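Local coordinates for protein flagellin (Burkholderia pseudomallei, PDB 4CFI) that probably polymerises, as flagellins do, into the filament of the bacterial flagellum, and carries epitopes met by the immune response, at residues Val117-Ala125 against Ser159-Phe167; Gly132-Val140 against Phe150-Leu158. One frame throughout, in Å; residues are numbered along the deposited sequence. Where two conformers were deposited one is given.

Interaction 1. Residues Val117-Ala125 against Ser159-Phe167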
loop_
_atom_site.group_PDB
_atom_site.type_symbol
_atom_site.label_atom_id
_atom_site.label_comp_id
_atom_site.label_asym_id
_atom_site.label_seq_id
_atom_site.Cartn_x
_atom_site.Cartn_y
_atom_site.Cartn_z
ATOM N N VAL A 117 -17.163 -5.545 18.044
ATOM C CA VAL A 117 -18.584 -5.476 17.708
ATOM C C VAL A 117 -19.376 -6.401 18.636
ATOM O O VAL A 117 -18.805 -7.099 19.468
ATOM C CB VAL A 117 -18.852 -5.878 16.232
ATOM C CG1 VAL A 117 -18.106 -4.946 15.295
ATOM C CG2 VAL A 117 -18.512 -7.341 15.966
ATOM N N ALA A 118 -20.697 -6.389 18.488
ATOM C CA ALA A 118 -21.589 -7.256 19.265
ATOM C C ALA A 118 -22.807 -7.582 18.417
ATOM O O ALA A 118 -23.809 -6.860 18.452
ATOM C CB ALA A 118 -22.000 -6.599 20.585
ATOM N N ILE A 119 -22.701 -8.639 17.610
ATOM C CA ILE A 119 -23.720 -8.998 16.637
ATOM C C ILE A 119 -23.984 -10.494 16.632
ATOM O O ILE A 119 -23.145 -11.289 17.079
ATOM C CB ILE A 119 -23.363 -8.518 15.201
ATOM C CG1 ILE A 119 -22.103 -9.210 14.682
ATOM C CG2 ILE A 119 -23.254 -6.991 15.149
ATOM C CD1 ILE A 119 -21.641 -8.762 13.304
ATOM N N ASP A 120 -25.154 -10.875 16.125
ATOM C CA ASP A 120 -25.455 -12.271 15.886
ATOM C C ASP A 120 -24.974 -12.718 14.505
ATOM O O ASP A 120 -24.327 -11.968 13.771
ATOM C CB ASP A 120 -26.957 -12.557 16.154
ATOM C CG ASP A 120 -27.904 -11.981 15.118
ATOM O OD1 ASP A 120 -27.453 -11.563 14.044
ATOM O OD2 ASP A 120 -29.125 -11.934 15.431
ATOM N N SER A 121 -25.275 -13.962 14.147
ATOM C CA SER A 121 -24.749 -14.530 12.900
ATOM C C SER A 121 -25.350 -13.887 11.646
ATOM O O SER A 121 -24.821 -14.077 10.546
ATOM C CB SER A 121 -24.955 -16.049 12.873
ATOM O OG SER A 121 -26.342 -16.393 12.884
ATOM N N SER A 122 -26.451 -13.155 11.799
ATOM C CA SER A 122 -27.076 -12.412 10.706
ATOM C C SER A 122 -26.662 -10.941 10.646
ATOM O O SER A 122 -27.133 -10.214 9.779
ATOM C CB SER A 122 -28.608 -12.472 10.800
ATOM O OG SER A 122 -29.076 -13.799 10.741
ATOM N N GLY A 123 -25.830 -10.483 11.580
ATOM C CA GLY A 123 -25.410 -9.086 11.628
ATOM C C GLY A 123 -26.302 -8.153 12.436
ATOM O O GLY A 123 -26.105 -6.944 12.386
ATOM N N ALA A 124 -27.314 -8.684 13.119
ATOM C CA ALA A 124 -28.168 -7.875 14.006
ATOM C C ALA A 124 -27.471 -7.648 15.352
ATOM O O ALA A 124 -26.661 -8.462 15.771
ATOM C CB ALA A 124 -29.519 -8.542 14.224
ATOM N N ALA A 125 -27.778 -6.553 16.033
ATOM C CA ALA A 125 -27.197 -6.273 17.344
ATOM C C ALA A 125 -27.516 -7.415 18.307
ATOM O O ALA A 125 -28.636 -7.915 18.357
ATOM C CB ALA A 125 -27.734 -4.963 17.908
ATOM N N SER A 159 -20.744 -14.696 7.533
ATOM C CA SER A 159 -21.722 -15.135 6.544
ATOM C C SER A 159 -21.965 -13.990 5.570
ATOM O O SER A 159 -21.791 -12.814 5.909
ATOM C CB SER A 159 -23.043 -15.542 7.204
ATOM O OG SER A 159 -23.690 -14.422 7.791
ATOM N N SER A 160 -22.349 -14.321 4.347
ATOM C CA SER A 160 -22.663 -13.270 3.381
ATOM C C SER A 160 -23.821 -12.378 3.878
ATOM O O SER A 160 -23.833 -11.170 3.614
ATOM C CB SER A 160 -22.962 -13.863 1.997
ATOM O OG SER A 160 -23.979 -14.841 2.068
ATOM N N THR A 161 -24.776 -12.954 4.609
ATOM C CA THR A 161 -25.846 -12.162 5.233
ATOM C C THR A 161 -25.284 -11.126 6.205
ATOM O O THR A 161 -25.671 -9.969 6.162
ATOM C CB THR A 161 -26.828 -13.075 5.994
ATOM O OG1 THR A 161 -27.429 -13.969 5.054
ATOM C CG2 THR A 161 -27.921 -12.266 6.698
ATOM N N ALA A 162 -24.373 -11.541 7.080
ATOM C CA ALA A 162 -23.784 -10.626 8.046
ATOM C C ALA A 162 -22.939 -9.551 7.373
ATOM O O ALA A 162 -22.982 -8.386 7.785
ATOM C CB ALA A 162 -22.980 -11.392 9.091
ATOM N N VAL A 163 -22.162 -9.915 6.355
ATOM C CA VAL A 163 -21.373 -8.919 5.643
ATOM C C VAL A 163 -22.293 -7.822 5.105
ATOM O O VAL A 163 -22.060 -6.637 5.353
ATOM C CB VAL A 163 -20.538 -9.536 4.503
ATOM C CG1 VAL A 163 -19.894 -8.448 3.655
ATOM C CG2 VAL A 163 -19.465 -10.487 5.042
ATOM N N THR A 164 -23.329 -8.216 4.374
ATOM C CA THR A 164 -24.250 -7.249 3.792
ATOM C C THR A 164 -24.924 -6.425 4.891
ATOM O O THR A 164 -25.072 -5.209 4.766
ATOM C CB THR A 164 -25.310 -8.000 2.924
ATOM O OG1 THR A 164 -24.621 -8.641 1.839
ATOM C CG2 THR A 164 -26.398 -7.050 2.408
ATOM N N ALA A 165 -25.358 -7.107 5.947
ATOM C CA ALA A 165 -26.131 -6.464 7.020
ATOM C C ALA A 165 -25.348 -5.431 7.815
ATOM O O ALA A 165 -25.936 -4.505 8.367
ATOM C CB ALA A 165 -26.671 -7.514 7.979
ATOM N N VAL A 166 -24.027 -5.614 7.906
ATOM C CA VAL A 166 -23.150 -4.720 8.676
ATOM C C VAL A 166 -22.528 -3.654 7.776
ATOM O O VAL A 166 -22.516 -2.471 8.125
ATOM C CB VAL A 166 -22.047 -5.517 9.438
ATOM C CG1 VAL A 166 -21.039 -4.573 10.094
ATOM C CG2 VAL A 166 -22.705 -6.414 10.471
ATOM N N PHE A 167 -22.025 -4.052 6.615
ATOM C CA PHE A 167 -21.179 -3.207 5.775
ATOM C C PHE A 167 -21.854 -2.696 4.518
ATOM O O PHE A 167 -21.268 -1.875 3.807
ATOM C CB PHE A 167 -19.897 -3.955 5.436
ATOM C CG PHE A 167 -19.074 -4.279 6.660
ATOM C CD1 PHE A 167 -18.401 -3.286 7.336
ATOM C CD2 PHE A 167 -18.972 -5.595 7.130
ATOM C CE1 PHE A 167 -17.636 -3.575 8.461
ATOM C CE2 PHE A 167 -18.227 -5.874 8.262
ATOM C CZ PHE A 167 -17.562 -4.879 8.930
HETATM O O HOH W 1 -21.772 -14.231 10.330
HETATM O O HOH W 2 -25.839 -4.524 11.222
#

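Interaction 2. Residues Gly132-Val140 against Phe150-Leu158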
loop_
_atom_site.group_PDB
_atom_site.type_symbol
_atom_site.label_atom_id
_atom_site.label_comp_id
_atom_site.label_asym_id
_atom_site.label_seq_id
_atom_site.Cartn_x
_atom_site.Cartn_y
_atom_site.Cartn_z
ATOM N N GLY A 132 -27.600 -18.624 19.220
ATOM C CA GLY A 132 -26.415 -18.962 18.466
ATOM C C GLY A 132 -25.194 -18.309 19.070
ATOM O O GLY A 132 -25.179 -17.952 20.245
ATOM N N GLN A 133 -24.171 -18.163 18.242
ATOM C CA GLN A 133 -22.895 -17.597 18.645
ATOM C C GLN A 133 -22.888 -16.090 18.401
ATOM O O GLN A 133 -23.405 -15.615 17.388
ATOM C CB GLN A 133 -21.752 -18.244 17.839
ATOM C CG GLN A 133 -20.360 -17.669 18.075
ATOM C CD GLN A 133 -19.291 -18.412 17.297
ATOM O OE1 GLN A 133 -18.615 -19.286 17.840
ATOM N NE2 GLN A 133 -19.144 -18.086 16.017
ATOM N N GLU A 134 -22.257 -15.349 19.309
ATOM C CA GLU A 134 -22.036 -13.901 19.148
ATOM C C GLU A 134 -20.710 -13.657 18.414
ATOM O O GLU A 134 -19.676 -14.266 18.735
ATOM C CB GLU A 134 -22.009 -13.191 20.503
ATOM C CG GLU A 134 -21.945 -11.671 20.419
ATOM C CD GLU A 134 -21.885 -10.958 21.765
ATOM O OE1 GLU A 134 -21.873 -11.659 22.796
ATOM O OE2 GLU A 134 -21.866 -9.689 21.782
ATOM N N THR A 135 -20.762 -12.785 17.414
ATOM C CA THR A 135 -19.559 -12.242 16.812
ATOM C C THR A 135 -19.133 -11.018 17.605
ATOM O O THR A 135 -19.923 -10.086 17.774
ATOM C CB THR A 135 -19.800 -11.871 15.340
ATOM O OG1 THR A 135 -20.145 -13.060 14.607
ATOM C CG2 THR A 135 -18.593 -11.212 14.711
ATOM N N THR A 136 -17.894 -11.027 18.073
ATOM C CA THR A 136 -17.361 -10.012 18.975
ATOM C C THR A 136 -16.222 -9.180 18.364
ATOM O O THR A 136 -15.873 -8.122 18.906
ATOM C CB THR A 136 -16.879 -10.619 20.296
ATOM O OG1 THR A 136 -15.875 -11.594 19.997
ATOM C CG2 THR A 136 -18.056 -11.289 21.052
ATOM N N GLN A 137 -15.638 -9.630 17.249
ATOM C CA GLN A 137 -14.658 -8.836 16.493
ATOM C C GLN A 137 -14.854 -9.110 15.023
ATOM O O GLN A 137 -15.253 -10.213 14.651
ATOM C CB GLN A 137 -13.199 -9.198 16.858
ATOM C CG GLN A 137 -12.902 -9.156 18.346
ATOM C CD GLN A 137 -11.494 -9.539 18.707
ATOM O OE1 GLN A 137 -10.697 -9.891 17.863
ATOM N NE2 GLN A 137 -11.197 -9.493 19.995
ATOM N N ILE A 138 -14.529 -8.114 14.192
ATOM C CA ILE A 138 -14.456 -8.305 12.751
ATOM C C ILE A 138 -13.096 -7.827 12.273
ATOM O O ILE A 138 -12.718 -6.673 12.482
ATOM C CB ILE A 138 -15.575 -7.556 11.996
ATOM C CG1 ILE A 138 -16.945 -8.048 12.478
ATOM C CG2 ILE A 138 -15.399 -7.723 10.485
ATOM C CD1 ILE A 138 -18.095 -7.181 11.970
ATOM N N ASN A 139 -12.366 -8.715 11.612
ATOM C CA ASN A 139 -11.117 -8.388 10.941
ATOM C C ASN A 139 -11.424 -8.003 9.513
ATOM O O ASN A 139 -12.110 -8.737 8.814
ATOM C CB ASN A 139 -10.193 -9.589 10.954
ATOM C CG ASN A 139 -10.005 -10.133 12.358
ATOM O OD1 ASN A 139 -9.475 -9.454 13.246
ATOM N ND2 ASN A 139 -10.445 -11.358 12.569
ATOM N N VAL A 140 -10.923 -6.844 9.093
ATOM C CA VAL A 140 -11.143 -6.317 7.746
ATOM C C VAL A 140 -9.861 -6.527 6.937
ATOM O O VAL A 140 -8.796 -6.026 7.304
ATOM C CB VAL A 140 -11.517 -4.827 7.805
ATOM C CG1 VAL A 140 -11.792 -4.274 6.402
ATOM C CG2 VAL A 140 -12.724 -4.615 8.707
ATOM N N PHE A 150 -13.924 -10.227 5.150
ATOM C CA PHE A 150 -14.189 -10.095 6.581
ATOM C C PHE A 150 -14.173 -11.423 7.298
ATOM O O PHE A 150 -14.808 -12.387 6.848
ATOM C CB PHE A 150 -15.561 -9.474 6.798
ATOM C CG PHE A 150 -15.734 -8.154 6.106
ATOM C CD1 PHE A 150 -15.301 -6.989 6.704
ATOM C CD2 PHE A 150 -16.325 -8.061 4.851
ATOM C CE1 PHE A 150 -15.458 -5.778 6.065
ATOM C CE2 PHE A 150 -16.484 -6.829 4.211
ATOM C CZ PHE A 150 -16.077 -5.687 4.836
ATOM N N THR A 151 -13.493 -11.468 8.451
ATOM C CA THR A 151 -13.530 -12.638 9.316
ATOM C C THR A 151 -13.918 -12.198 10.739
ATOM O O THR A 151 -13.811 -11.031 11.104
ATOM C CB THR A 151 -12.203 -13.420 9.342
ATOM O OG1 THR A 151 -11.215 -12.604 9.962
ATOM C CG2 THR A 151 -11.784 -13.863 7.935
ATOM N N ASP A 152 -14.350 -13.181 11.532
ATOM C CA ASP A 152 -14.744 -12.956 12.917
ATOM C C ASP A 152 -13.556 -13.168 13.878
ATOM O O ASP A 152 -12.395 -13.347 13.461
ATOM C CB ASP A 152 -15.960 -13.831 13.292
ATOM C CG ASP A 152 -15.674 -15.322 13.335
ATOM O OD1 ASP A 152 -14.503 -15.759 13.418
ATOM O OD2 ASP A 152 -16.689 -16.072 13.286
ATOM N N GLN A 153 -13.855 -13.117 15.176
ATOM C CA GLN A 153 -12.833 -13.191 16.209
ATOM C C GLN A 153 -12.083 -14.508 16.181
ATOM O O GLN A 153 -10.987 -14.591 16.752
ATOM C CB GLN A 153 -13.442 -12.971 17.608
ATOM C CG GLN A 153 -14.381 -14.050 18.088
ATOM C CD GLN A 153 -15.766 -14.010 17.488
ATOM O OE1 GLN A 153 -16.176 -13.037 16.858
ATOM N NE2 GLN A 153 -16.537 -15.029 17.755
ATOM N N ASN A 154 -12.684 -15.539 15.584
ATOM C CA ASN A 154 -12.029 -16.833 15.443
ATOM C C ASN A 154 -11.501 -17.082 14.034
ATOM O O ASN A 154 -11.205 -18.219 13.669
ATOM C CB ASN A 154 -12.967 -17.959 15.885
ATOM C CG ASN A 154 -13.351 -17.833 17.342
ATOM O OD1 ASN A 154 -12.530 -17.443 18.183
ATOM N ND2 ASN A 154 -14.614 -18.072 17.634
ATOM N N ASN A 155 -11.357 -16.010 13.264
ATOM C CA ASN A 155 -10.797 -16.074 11.915
ATOM C C ASN A 155 -11.671 -16.834 10.921
ATOM O O ASN A 155 -11.176 -17.256 9.877
ATOM C CB ASN A 155 -9.362 -16.623 11.927
ATOM C CG ASN A 155 -8.469 -15.836 12.844
ATOM O OD1 ASN A 155 -7.793 -16.376 13.768
ATOM N ND2 ASN A 155 -8.445 -14.552 12.622
ATOM N N GLN A 156 -12.969 -16.956 11.201
ATOM C CA GLN A 156 -13.914 -17.569 10.251
ATOM C C GLN A 156 -14.585 -16.473 9.440
ATOM O O GLN A 156 -14.956 -15.431 9.968
ATOM C CB GLN A 156 -14.994 -18.385 10.966
ATOM C CG GLN A 156 -14.435 -19.382 11.984
ATOM C CD GLN A 156 -13.319 -20.245 11.423
ATOM O OE1 GLN A 156 -12.160 -20.238 11.914
ATOM N NE2 GLN A 156 -13.648 -21.000 10.415
ATOM N N ALA A 157 -14.754 -16.693 8.144
ATOM C CA ALA A 157 -15.472 -15.730 7.323
ATOM C C ALA A 157 -16.837 -15.421 7.924
ATOM O O ALA A 157 -17.540 -16.309 8.396
ATOM C CB ALA A 157 -15.633 -16.271 5.911
ATOM N N LEU A 158 -17.219 -14.148 7.919
ATOM C CA LEU A 158 -18.595 -13.789 8.232
ATOM C C LEU A 158 -19.497 -14.418 7.178
ATOM O O LEU A 158 -19.079 -14.623 6.048
ATOM C CB LEU A 158 -18.793 -12.278 8.223
ATOM C CG LEU A 158 -18.015 -11.468 9.246
ATOM C CD1 LEU A 158 -18.474 -10.016 9.200
ATOM C CD2 LEU A 158 -18.177 -12.026 10.653
HETATM O O HOH W 3 -18.641 -15.326 15.071
#

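Interaction 1. Residues Val117-Ala125 against Ser159-Phe167
Ser159, at the N-cap of helix 160-167, reaches across to the loop 120-123 with its hydroxyl: OG donates to Ser121 O at 3.0 Å, with a C=O...O angle of 176°, almost straight out from the carbonyl. The same OG accepts from Ala162 N, so one oxygen both caps the helix and ties it to the loop; its torsion, between backbone N and carbonyl carbon (chi1 67°), turns it back over the first helical turn. A water bridges Ser159 N and Ser121 O beside this bond. Next, Thr161 lays its CG2 against Ser122 O and the CB of Ser122, where both residues are exposed. Ala162 follows with CB 3.6 Å from Ser121 O; Gly123 and Ala162 have the nearest CA atoms of the two segments, 4.2 Å apart. The loop is a type I beta turn from Asp120 to Gly123, combined with an Asx turn: Asp120 OD1 accepts from Ser122 N and Ala124 N, which arrive from opposite faces of the carboxylate and hold the turn in shape. Ala165 sets CB 3.3 Å from Ser122 O and 4.2 Å from Gly123 CA. A second water links Ala165 O to Gly123 O. At Val166, CG2 meets Ile119 CD1 at 3.8 Å, the two side chains crossing at a slant on the buried side of the contact.

Interaction 2. Residues Gly132-Val140 against Phe150-Leu158
Gln153 carries the largest share of the contact, its bent side chain (chi2 -77°) folding over the backbone of 134-136 where strand 135-142 begins. Its OE1 takes Thr136 N at 2.9 Å, an almost straight bond at 167°, although the N-H comes from above the amide carbonyl plane; Gln137 N adds a weak bond to the same oxygen, and NE2 a weak one to Glu134 O. Thr136 OG1 rests against Gln153 CG. Gln137 CB and Gln153 CB press together at 3.9 Å. The Thr135 methyl, CG2, touches both Asp152 CB and Leu158 CD2, which lie to the same side of it, while Thr135 OG1 shares a water with Asp152 OD2.

Beyond this the strands pair antiparallel. Asn139 and Thr151 form the hydrogen-bonded pair, with Asn139 N to Thr151 O at 2.8 Å and Thr151 N to Asn139 O at 3.1 Å. On the face that carries the Asn139 and Thr151 side chains, Asn139 ND2 donates to Thr151 OG1 within 8° of its own amide plane, and OD1 is held by Thr114 OG1. On the other face, Ile138 CG2 sits in the corner between Phe150 CD1 (3.9 Å) and Leu158 CD1 (4.0 Å), and Ile138 CD1 also meets Leu158 CD1. Val140 CG1 and CG2 both approach Phe150 CE1, so the ring has Ile138 and Val140 as neighbours.

An Asx turn at Asp152, inside the type I turn Asp152-Asn155, brings the chain round, and Leu158 N bonds back to Phe150 O. Strands 135-142 and 148-152 form a beta hairpin, and 135-142 is also the middle strand of a three-stranded antiparallel sheet, with 111-119 along its other edge; helix 160-167 packs on the Ile138 and Phe150 face through Val163 and Phe167.

In the fold
Coming from the N-terminal helices, the chain enters the region matching the flagellin D2 family and runs up strand 111-119. After the turn at 120-123 it loops back into strand 135-142, then returns as 148-152. Interaction 2 closes this hairpin with nine residues between its segments. Interaction 1 closes the wider loop, spanning 33 residues, and interaction 2 is nested inside it. The two centres are about 9 Å apart. Probable backbone bonds from Ile119 O to Thr135 N and Thr136 O to Val117 N join them through the sheet, and Phe167 stacks on Phe150. Together they tie helix 160-167 to the three-stranded sheet and to the turn leaving its first strand.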